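Long-range contacts in putative mannose-6-phosphate isomerase YvyI (PDB 1QWR), which probably catalyses the reversible, zinc-dependent interconversion of D-mannose 6-phosphate and D-fructose 6-phosphate: residues Gly39-Ser45 and Leu85-Asp91; Phe270-Ile276 and Lys293-Leu299. All coordinates share one frame; numbering follows the deposited sequence.

Contact 1. Residues Gly39-Ser45 and Leu85-Asp91; sequences GECWAIS and LLTKLLD
A classic beta bulge interrupts the antiparallel pairing of Gly39-Ser45 with Leu85-Asp91, where Ala43 and Ile44 together face Thr87. The evidence is the shared acceptor: Thr87 O takes a bond from Ala43 N at 2.8 Å, bent to 135° at the hydrogen, and a longer one from Ile44 N at 3.2 Å. Before the bulge Trp42 is opposite Lys88; after it the register has slipped by one residue, and Thr87 N returns a bond to Ile44 O. A water links Ile44 O, to which it donates, with Thr87 OG1. Cys41 and Leu89 form a regular hydrogen-bonded pair, with both backbone bonds made.

These strands belong to the cupin-type catalytic domain of type 1 phosphomannose isomerases, and the face bearing Glu40, Trp42 and Lys88 carries the salt bridge. Lys88 NZ forms it with Glu40 OE1 at 2.9 Å, meeting the oxygen from 39° above the carboxylate plane. The same oxygen offers its anti lone pair to Trp42 NE1 at 2.7 Å, nearly in the indole plane, so two donors fix the carboxylate. Lys88 starts with CG anti to the carbonyl carbon, beside the backbone N (chi1 -57°), and then runs fully extended. This course carries CE over the face of the five-membered ring of Trp42, 3.8 Å from its centroid, a CH-pi contact. Lys16, on strand 9-17, adds a cation-pi contact to this indole. The Lys88 side chain is about 7 Å from those of the zinc ligands His101 and Glu119. Leu90 lies alongside Glu40, its CD2 3.7 Å from Glu40 CG. On the other face, Ile44 CD1 packs against Thr87 CB at 3.7 Å.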
ATOM      1  N   GLY A  39       3.902  10.344  -8.189  1.00 19.24           N
ATOM      2  CA  GLY A  39       4.166   8.938  -7.978  1.00 16.93           C
ATOM      3  C   GLY A  39       3.249   8.235  -7.003  1.00 16.79           C
ATOM      4  O   GLY A  39       3.007   7.034  -7.146  1.00 16.65           O
ATOM      5  N   GLU A  40       2.715   8.957  -6.025  1.00 15.79           N
ATOM      6  CA  GLU A  40       1.880   8.273  -5.035  1.00 17.35           C
ATOM      7  C   GLU A  40       0.530   8.904  -4.735  1.00 16.55           C
ATOM      8  O   GLU A  40       0.387  10.124  -4.691  1.00 18.03           O
ATOM      9  CB  GLU A  40       2.640   8.135  -3.701  1.00 15.41           C
ATOM     10  CG  GLU A  40       4.109   7.662  -3.823  1.00 17.30           C
ATOM     11  CD  GLU A  40       4.763   7.293  -2.478  1.00 21.73           C
ATOM     12  OE1 GLU A  40       4.271   7.721  -1.410  1.00 19.77           O
ATOM     13  OE2 GLU A  40       5.796   6.573  -2.496  1.00 22.52           O
ATOM     14  N   CYS A  41      -0.460   8.037  -4.559  1.00 14.94           N
ATOM     15  CA  CYS A  41      -1.777   8.448  -4.126  1.00 14.52           C
ATOM     16  C   CYS A  41      -1.905   7.788  -2.741  1.00 16.46           C
ATOM     17  O   CYS A  41      -1.927   6.561  -2.653  1.00 14.22           O
ATOM     18  CB  CYS A  41      -2.870   7.883  -5.027  1.00 14.56           C
ATOM     19  SG  CYS A  41      -4.546   8.155  -4.359  1.00 20.33           S
ATOM     20  N   TRP A  42      -1.923   8.591  -1.675  1.00 14.76           N
ATOM     21  CA  TRP A  42      -2.110   8.096  -0.311  1.00 15.05           C
ATOM     22  C   TRP A  42      -3.644   8.022  -0.250  1.00 17.50           C
ATOM     23  O   TRP A  42      -4.342   9.025  -0.039  1.00 19.61           O
ATOM     24  CB  TRP A  42      -1.509   9.105   0.683  1.00 13.51           C
ATOM     25  CG  TRP A  42       0.014   9.094   0.622  1.00 15.89           C
ATOM     26  CD1 TRP A  42       0.796   8.706  -0.433  1.00 14.48           C
ATOM     27  CD2 TRP A  42       0.920   9.488   1.668  1.00 15.94           C
ATOM     28  NE1 TRP A  42       2.137   8.832  -0.105  1.00 16.23           N
ATOM     29  CE2 TRP A  42       2.234   9.309   1.179  1.00 14.79           C
ATOM     30  CE3 TRP A  42       0.742   9.975   2.969  1.00 17.96           C
ATOM     31  CZ2 TRP A  42       3.368   9.597   1.950  1.00 16.58           C
ATOM     32  CZ3 TRP A  42       1.869  10.261   3.739  1.00 15.43           C
ATOM     33  CH2 TRP A  42       3.161  10.071   3.222  1.00 14.40           C
ATOM     34  N   ALA A  43      -4.137   6.804  -0.475  1.00 15.51           N
ATOM     35  CA  ALA A  43      -5.563   6.480  -0.618  1.00 12.68           C
ATOM     36  C   ALA A  43      -6.367   6.274   0.661  1.00 14.00           C
ATOM     37  O   ALA A  43      -7.472   6.794   0.801  1.00 16.71           O
ATOM     38  CB  ALA A  43      -5.670   5.243  -1.537  1.00 11.94           C
ATOM     39  N   ILE A  44      -5.848   5.467   1.565  1.00 13.57           N
ATOM     40  CA  ILE A  44      -6.492   5.330   2.878  1.00 14.70           C
ATOM     41  C   ILE A  44      -5.298   5.665   3.778  1.00 15.14           C
ATOM     42  O   ILE A  44      -4.372   4.876   3.944  1.00 14.99           O
ATOM     43  CB  ILE A  44      -7.015   3.916   3.158  1.00 13.09           C
ATOM     44  CG1 ILE A  44      -8.166   3.578   2.178  1.00 15.91           C
ATOM     45  CG2 ILE A  44      -7.573   3.852   4.596  1.00 12.34           C
ATOM     46  CD1 ILE A  44      -7.748   2.699   0.961  1.00 11.85           C
ATOM     47  N   SER A  45      -5.302   6.866   4.335  1.00 15.07           N
ATOM     48  CA  SER A  45      -4.165   7.298   5.127  1.00 15.08           C
ATOM     49  C   SER A  45      -4.509   8.056   6.385  1.00 16.07           C
ATOM     50  O   SER A  45      -5.423   8.878   6.382  1.00 15.82           O
ATOM     51  CB  SER A  45      -3.276   8.210   4.258  1.00 16.31           C
ATOM     52  OG  SER A  45      -2.344   8.990   5.025  1.00 14.18           O
ATOM     53  N   LEU A  85      -2.664   1.109   9.459  1.00 13.60           N
ATOM     54  CA  LEU A  85      -2.221   0.910   8.101  1.00 12.08           C
ATOM     55  C   LEU A  85      -2.198   2.148   7.218  1.00 14.27           C
ATOM     56  O   LEU A  85      -2.661   3.222   7.605  1.00 14.63           O
ATOM     57  CB  LEU A  85      -3.117  -0.174   7.469  1.00 12.89           C
ATOM     58  CG  LEU A  85      -3.141  -1.547   8.176  1.00 14.49           C
ATOM     59  CD1 LEU A  85      -4.185  -2.456   7.519  1.00 18.66           C
ATOM     60  CD2 LEU A  85      -1.766  -2.204   8.099  1.00 11.92           C
ATOM     61  N   LEU A  86      -1.674   1.959   6.008  1.00 13.54           N
ATOM     62  CA  LEU A  86      -1.598   3.008   5.014  1.00 14.94           C
ATOM     63  C   LEU A  86      -1.691   2.326   3.660  1.00 14.88           C
ATOM     64  O   LEU A  86      -0.958   1.375   3.394  1.00 12.82           O
ATOM     65  CB  LEU A  86      -0.286   3.773   5.160  1.00 14.94           C
ATOM     66  CG  LEU A  86       0.172   4.685   4.017  1.00 15.12           C
ATOM     67  CD1 LEU A  86      -0.850   5.806   3.793  1.00 14.72           C
ATOM     68  CD2 LEU A  86       1.551   5.271   4.413  1.00 14.93           C
ATOM     69  N   THR A  87      -2.621   2.786   2.821  1.00 12.23           N
ATOM     70  CA  THR A  87      -2.807   2.189   1.506  1.00 13.64           C
ATOM     71  C   THR A  87      -2.544   3.236   0.442  1.00 14.63           C
ATOM     72  O   THR A  87      -3.096   4.339   0.496  1.00 12.89           O
ATOM     73  CB  THR A  87      -4.244   1.677   1.329  1.00 11.05           C
ATOM     74  OG1 THR A  87      -4.555   0.752   2.382  1.00 15.56           O
ATOM     75  CG2 THR A  87      -4.412   0.996  -0.012  1.00 13.86           C
ATOM     76  N   LYS A  88      -1.742   2.860  -0.545  1.00 12.52           N
ATOM     77  CA  LYS A  88      -1.410   3.761  -1.645  1.00 14.16           C
ATOM     78  C   LYS A  88      -1.557   3.116  -3.008  1.00 13.79           C
ATOM     79  O   LYS A  88      -1.508   1.882  -3.140  1.00 13.94           O
ATOM     80  CB  LYS A  88       0.057   4.181  -1.567  1.00 14.69           C
ATOM     81  CG  LYS A  88       0.484   4.855  -0.278  1.00 15.17           C
ATOM     82  CD  LYS A  88       2.007   5.094  -0.359  1.00 13.08           C
ATOM     83  CE  LYS A  88       2.595   5.599   0.956  1.00 15.56           C
ATOM     84  NZ  LYS A  88       4.052   5.861   0.749  1.00 16.92           N
ATOM     85  N   LEU A  89      -1.738   3.978  -4.012  1.00 13.69           N
ATOM     86  CA  LEU A  89      -1.724   3.592  -5.426  1.00 15.46           C
ATOM     87  C   LEU A  89      -0.403   4.222  -5.894  1.00 15.20           C
ATOM     88  O   LEU A  89      -0.166   5.427  -5.647  1.00 16.77           O
ATOM     89  CB  LEU A  89      -2.898   4.199  -6.199  1.00 14.26           C
ATOM     90  CG  LEU A  89      -4.190   3.384  -6.095  1.00 16.48           C
ATOM     91  CD1 LEU A  89      -5.328   4.181  -6.770  1.00 15.01           C
ATOM     92  CD2 LEU A  89      -4.020   2.009  -6.775  1.00 16.28           C
ATOM     93  N   LEU A  90       0.459   3.428  -6.545  1.00 14.25           N
ATOM     94  CA  LEU A  90       1.766   3.913  -6.984  1.00 15.75           C
ATOM     95  C   LEU A  90       1.916   3.878  -8.502  1.00 14.81           C
ATOM     96  O   LEU A  90       1.679   2.843  -9.127  1.00 16.95           O
ATOM     97  CB  LEU A  90       2.880   3.053  -6.388  1.00 15.59           C
ATOM     98  CG  LEU A  90       2.864   2.823  -4.874  1.00 19.41           C
ATOM     99  CD1 LEU A  90       3.956   1.826  -4.496  1.00 19.32           C
ATOM    100  CD2 LEU A  90       3.065   4.137  -4.162  1.00 17.70           C
ATOM    101  N   ASP A  91       2.307   5.014  -9.069  1.00 15.99           N
ATOM    102  CA  ASP A  91       2.527   5.137 -10.508  1.00 14.49           C
ATOM    103  C   ASP A  91       4.039   5.118 -10.671  1.00 15.83           C
ATOM    104  O   ASP A  91       4.705   6.176 -10.583  1.00 15.27           O
ATOM    105  CB  ASP A  91       1.967   6.473 -11.010  1.00 15.08           C
ATOM    106  CG  ASP A  91       2.265   6.716 -12.486  1.00 16.88           C
ATOM    107  OD1 ASP A  91       2.784   5.797 -13.166  1.00 17.58           O
ATOM    108  OD2 ASP A  91       1.972   7.844 -12.945  1.00 19.91           O
TER
HETATM  109  O   HOH W   1      -4.795   2.046   5.071  1.00 27.25           O

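Contact 2. Residues Phe270-Ile276 and Lys293-Leu299; sequences FLICSVI and KGDHFIL
Cys273 and Phe297 make the central side-chain contact of an antiparallel strand pair in the cupin domain. Cys273 CB sits over one face of the Phe297 ring, 3.6 Å from the centroid and 16° off the normal, a CH-pi contact; SG approaches more obliquely, at 4.3 Å from the same centroid. Val275 CG2 reaches the ring edge in plane, 4.0 Å from Phe297 CE2. The ring gets there through chi1 of 59°, which tucks CG between the backbone N and the carbonyl carbon. Replacing Phe297 by an alanine would probably leave Cys273 CB without its aromatic cover and Val275 CG2 without its edge contact, opening a gap where the ring had lain against both. On the opposite sheet face, Ser274 OG and His296 ND1 share a hydrogen bond of 2.8 Å in the imidazole plane.

Beneath these groups the backbones are locked by paired bonds. Cys273 N to Phe297 O is the shortest at 2.7 Å and nearly collinear with the carbonyl, while Phe297 N answers to Cys273 O. Leu271 and Leu299 repeat this reciprocal pairing. On the N-terminal side of Phe297, Val275 continues the backbone bonding: its N bonds to Asp295 O and its O accepts from Gly294 N.

Further out, Phe10 meets the Phe297 ring, strand 312-318 pairs antiparallel with 271-276, through bonds such as Ile272 with Ser317, and His296 NE2 bonds to Tyr31 OH.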
ATOM      1  N   PHE A 270     -12.926  -3.669  10.921  1.00 15.40           N
ATOM      2  CA  PHE A 270     -13.243  -2.711   9.858  1.00 14.45           C
ATOM      3  C   PHE A 270     -12.547  -3.218   8.599  1.00 13.38           C
ATOM      4  O   PHE A 270     -11.586  -3.988   8.692  1.00 14.39           O
ATOM      5  CB  PHE A 270     -12.770  -1.291  10.194  1.00 16.21           C
ATOM      6  CG  PHE A 270     -11.299  -1.181  10.458  1.00 14.09           C
ATOM      7  CD1 PHE A 270     -10.403  -0.867   9.428  1.00 17.30           C
ATOM      8  CD2 PHE A 270     -10.809  -1.366  11.748  1.00 13.70           C
ATOM      9  CE1 PHE A 270      -9.034  -0.737   9.689  1.00 15.99           C
ATOM     10  CE2 PHE A 270      -9.450  -1.245  12.018  1.00 15.35           C
ATOM     11  CZ  PHE A 270      -8.555  -0.929  10.994  1.00 16.09           C
ATOM     12  N   LEU A 271     -13.035  -2.820   7.428  1.00 14.11           N
ATOM     13  CA  LEU A 271     -12.407  -3.249   6.172  1.00 13.38           C
ATOM     14  C   LEU A 271     -11.966  -2.032   5.391  1.00 13.06           C
ATOM     15  O   LEU A 271     -12.731  -1.076   5.269  1.00 14.66           O
ATOM     16  CB  LEU A 271     -13.398  -4.039   5.306  1.00 14.58           C
ATOM     17  CG  LEU A 271     -13.875  -5.391   5.835  1.00 19.95           C
ATOM     18  CD1 LEU A 271     -14.795  -6.036   4.779  1.00 22.21           C
ATOM     19  CD2 LEU A 271     -12.675  -6.297   6.142  1.00 22.68           C
ATOM     20  N   ILE A 272     -10.740  -2.072   4.886  1.00 11.98           N
ATOM     21  CA  ILE A 272     -10.165  -1.013   4.061  1.00 11.91           C
ATOM     22  C   ILE A 272     -10.372  -1.494   2.620  1.00 12.92           C
ATOM     23  O   ILE A 272      -9.885  -2.575   2.264  1.00 14.69           O
ATOM     24  CB  ILE A 272      -8.666  -0.865   4.318  1.00 12.37           C
ATOM     25  CG1 ILE A 272      -8.442  -0.362   5.739  1.00 13.08           C
ATOM     26  CG2 ILE A 272      -8.039   0.066   3.243  1.00 10.70           C
ATOM     27  CD1 ILE A 272      -6.972  -0.426   6.207  1.00 12.69           C
ATOM     28  N   CYS A 273     -11.031  -0.677   1.789  1.00 11.16           N
ATOM     29  CA  CYS A 273     -11.370  -1.062   0.421  1.00 12.33           C
ATOM     30  C   CYS A 273     -10.955  -0.062  -0.657  1.00 12.06           C
ATOM     31  O   CYS A 273     -11.173   1.147  -0.496  1.00 12.28           O
ATOM     32  CB  CYS A 273     -12.897  -1.260   0.307  1.00 12.77           C
ATOM     33  SG  CYS A 273     -13.617  -2.323   1.604  1.00 15.89           S
ATOM     34  N   SER A 274     -10.384  -0.584  -1.751  1.00 11.96           N
ATOM     35  CA  SER A 274      -9.948   0.211  -2.914  1.00 12.42           C
ATOM     36  C   SER A 274     -10.531  -0.416  -4.187  1.00 13.56           C
ATOM     37  O   SER A 274     -10.333  -1.615  -4.461  1.00 12.79           O
ATOM     38  CB  SER A 274      -8.403   0.226  -3.046  1.00 13.08           C
ATOM     39  OG  SER A 274      -7.776   0.829  -1.926  1.00 15.15           O
ATOM     40  N   VAL A 275     -11.279   0.367  -4.956  1.00 13.32           N
ATOM     41  CA  VAL A 275     -11.854  -0.158  -6.205  1.00 13.34           C
ATOM     42  C   VAL A 275     -10.823   0.074  -7.300  1.00 13.25           C
ATOM     43  O   VAL A 275     -10.580   1.205  -7.700  1.00 14.15           O
ATOM     44  CB  VAL A 275     -13.146   0.577  -6.545  1.00 13.00           C
ATOM     45  CG1 VAL A 275     -13.771  -0.016  -7.794  1.00 13.84           C
ATOM     46  CG2 VAL A 275     -14.089   0.495  -5.334  1.00 13.46           C
ATOM     47  N   ILE A 276     -10.212  -1.000  -7.792  1.00 12.03           N
ATOM     48  CA  ILE A 276      -9.170  -0.842  -8.780  1.00 14.02           C
ATOM     49  C   ILE A 276      -9.598  -1.031 -10.216  1.00 13.44           C
ATOM     50  O   ILE A 276      -8.836  -0.723 -11.129  1.00 16.36           O
ATOM     51  CB  ILE A 276      -7.957  -1.768  -8.474  1.00 12.14           C
ATOM     52  CG1 ILE A 276      -8.424  -3.234  -8.474  1.00 12.01           C
ATOM     53  CG2 ILE A 276      -7.284  -1.331  -7.133  1.00 13.32           C
ATOM     54  CD1 ILE A 276      -7.259  -4.255  -8.444  1.00 15.27           C
ATOM     55  N   LYS A 293     -14.105   2.829 -10.035  1.00 15.27           N
ATOM     56  CA  LYS A 293     -12.650   2.755 -10.042  1.00 13.27           C
ATOM     57  C   LYS A 293     -12.096   4.061  -9.450  1.00 14.23           C
ATOM     58  O   LYS A 293     -12.459   5.169  -9.872  1.00 14.15           O
ATOM     59  CB  LYS A 293     -12.173   2.598 -11.499  1.00 13.82           C
ATOM     60  CG  LYS A 293     -10.692   2.330 -11.657  1.00 14.34           C
ATOM     61  CD  LYS A 293     -10.301   2.321 -13.122  1.00 14.58           C
ATOM     62  CE  LYS A 293      -8.838   1.949 -13.292  1.00 18.98           C
ATOM     63  NZ  LYS A 293      -8.458   1.972 -14.746  1.00 21.27           N
ATOM     64  N   GLY A 294     -11.199   3.929  -8.479  1.00 14.66           N
ATOM     65  CA  GLY A 294     -10.635   5.110  -7.865  1.00 13.72           C
ATOM     66  C   GLY A 294     -11.226   5.438  -6.502  1.00 12.60           C
ATOM     67  O   GLY A 294     -10.691   6.293  -5.786  1.00 14.26           O
ATOM     68  N   ASP A 295     -12.341   4.812  -6.146  1.00 14.19           N
ATOM     69  CA  ASP A 295     -12.922   5.048  -4.808  1.00 14.34           C
ATOM     70  C   ASP A 295     -12.134   4.251  -3.764  1.00 14.82           C
ATOM     71  O   ASP A 295     -11.685   3.127  -4.029  1.00 14.68           O
ATOM     72  CB  ASP A 295     -14.373   4.556  -4.707  1.00 14.93           C
ATOM     73  CG  ASP A 295     -15.372   5.469  -5.400  1.00 16.58           C
ATOM     74  OD1 ASP A 295     -15.109   6.680  -5.536  1.00 18.61           O
ATOM     75  OD2 ASP A 295     -16.437   4.949  -5.777  1.00 19.48           O
ATOM     76  N   HIS A 296     -11.980   4.839  -2.580  1.00 13.47           N
ATOM     77  CA  HIS A 296     -11.314   4.199  -1.452  1.00 13.74           C
ATOM     78  C   HIS A 296     -12.246   4.454  -0.274  1.00 15.48           C
ATOM     79  O   HIS A 296     -12.726   5.590  -0.080  1.00 13.84           O
ATOM     80  CB  HIS A 296      -9.950   4.829  -1.208  1.00 13.94           C
ATOM     81  CG  HIS A 296      -9.027   4.680  -2.374  1.00 14.66           C
ATOM     82  ND1 HIS A 296      -8.431   3.477  -2.705  1.00 11.54           N
ATOM     83  CD2 HIS A 296      -8.654   5.564  -3.326  1.00 13.18           C
ATOM     84  CE1 HIS A 296      -7.727   3.631  -3.816  1.00 12.38           C
ATOM     85  NE2 HIS A 296      -7.847   4.889  -4.216  1.00 13.18           N
ATOM     86  N   PHE A 297     -12.508   3.415   0.508  1.00 13.45           N
ATOM     87  CA  PHE A 297     -13.418   3.574   1.633  1.00 14.44           C
ATOM     88  C   PHE A 297     -13.208   2.537   2.702  1.00 14.18           C
ATOM     89  O   PHE A 297     -12.563   1.492   2.484  1.00 14.92           O
ATOM     90  CB  PHE A 297     -14.877   3.525   1.149  1.00 13.56           C
ATOM     91  CG  PHE A 297     -15.253   2.242   0.440  1.00 12.34           C
ATOM     92  CD1 PHE A 297     -15.869   1.184   1.130  1.00 14.72           C
ATOM     93  CD2 PHE A 297     -15.015   2.104  -0.914  1.00 13.03           C
ATOM     94  CE1 PHE A 297     -16.245  -0.000   0.454  1.00 14.85           C
ATOM     95  CE2 PHE A 297     -15.380   0.930  -1.605  1.00 16.24           C
ATOM     96  CZ  PHE A 297     -16.001  -0.130  -0.923  1.00 16.00           C
ATOM     97  N   ILE A 298     -13.754   2.844   3.870  1.00 15.03           N
ATOM     98  CA  ILE A 298     -13.686   1.951   5.004  1.00 14.74           C
ATOM     99  C   ILE A 298     -15.091   1.498   5.346  1.00 16.70           C
ATOM    100  O   ILE A 298     -16.025   2.311   5.366  1.00 16.52           O
ATOM    101  CB  ILE A 298     -13.062   2.680   6.224  1.00 13.56           C
ATOM    102  CG1 ILE A 298     -11.558   2.833   6.002  1.00 14.69           C
ATOM    103  CG2 ILE A 298     -13.365   1.909   7.518  1.00 15.29           C
ATOM    104  CD1 ILE A 298     -10.881   3.685   7.062  1.00 16.59           C
ATOM    105  N   LEU A 299     -15.259   0.184   5.539  1.00 15.78           N
ATOM    106  CA  LEU A 299     -16.532  -0.345   5.975  1.00 14.28           C
ATOM    107  C   LEU A 299     -16.297  -0.516   7.486  1.00 13.96           C
ATOM    108  O   LEU A 299     -15.431  -1.305   7.919  1.00 14.32           O
ATOM    109  CB  LEU A 299     -16.846  -1.717   5.323  1.00 13.83           C
ATOM    110  CG  LEU A 299     -17.005  -1.667   3.793  1.00 17.08           C
ATOM    111  CD1 LEU A 299     -17.241  -3.077   3.203  1.00 16.21           C
ATOM    112  CD2 LEU A 299     -18.169  -0.742   3.449  1.00 17.32           C
TER

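How the contacts relate
Both contacts are buried antiparallel strand pairs. The centre of contact 1 is about 6 Å from that of the chain, against about 12 Å for contact 2; all touching residues of contact 1 are buried, while Lys293 and Asp295 of contact 2 are partly exposed. The two pack on each other: Ile44 CD1 is 3.5 Å from Ile272 CG2, and Ala43 CB is 3.5 Å from His296 CE1. Strand 9-17 pairs with both 38-44 and 296-299, tying them through the backbone. Contact 1 breaks register at a bulge and carries a salt bridge close to the zinc ligands, whereas contact 2 keeps regular pairing from Leu271 to Ser274, its side-chain contacts mostly apolar and aromatic, apart from Ser274 with His296.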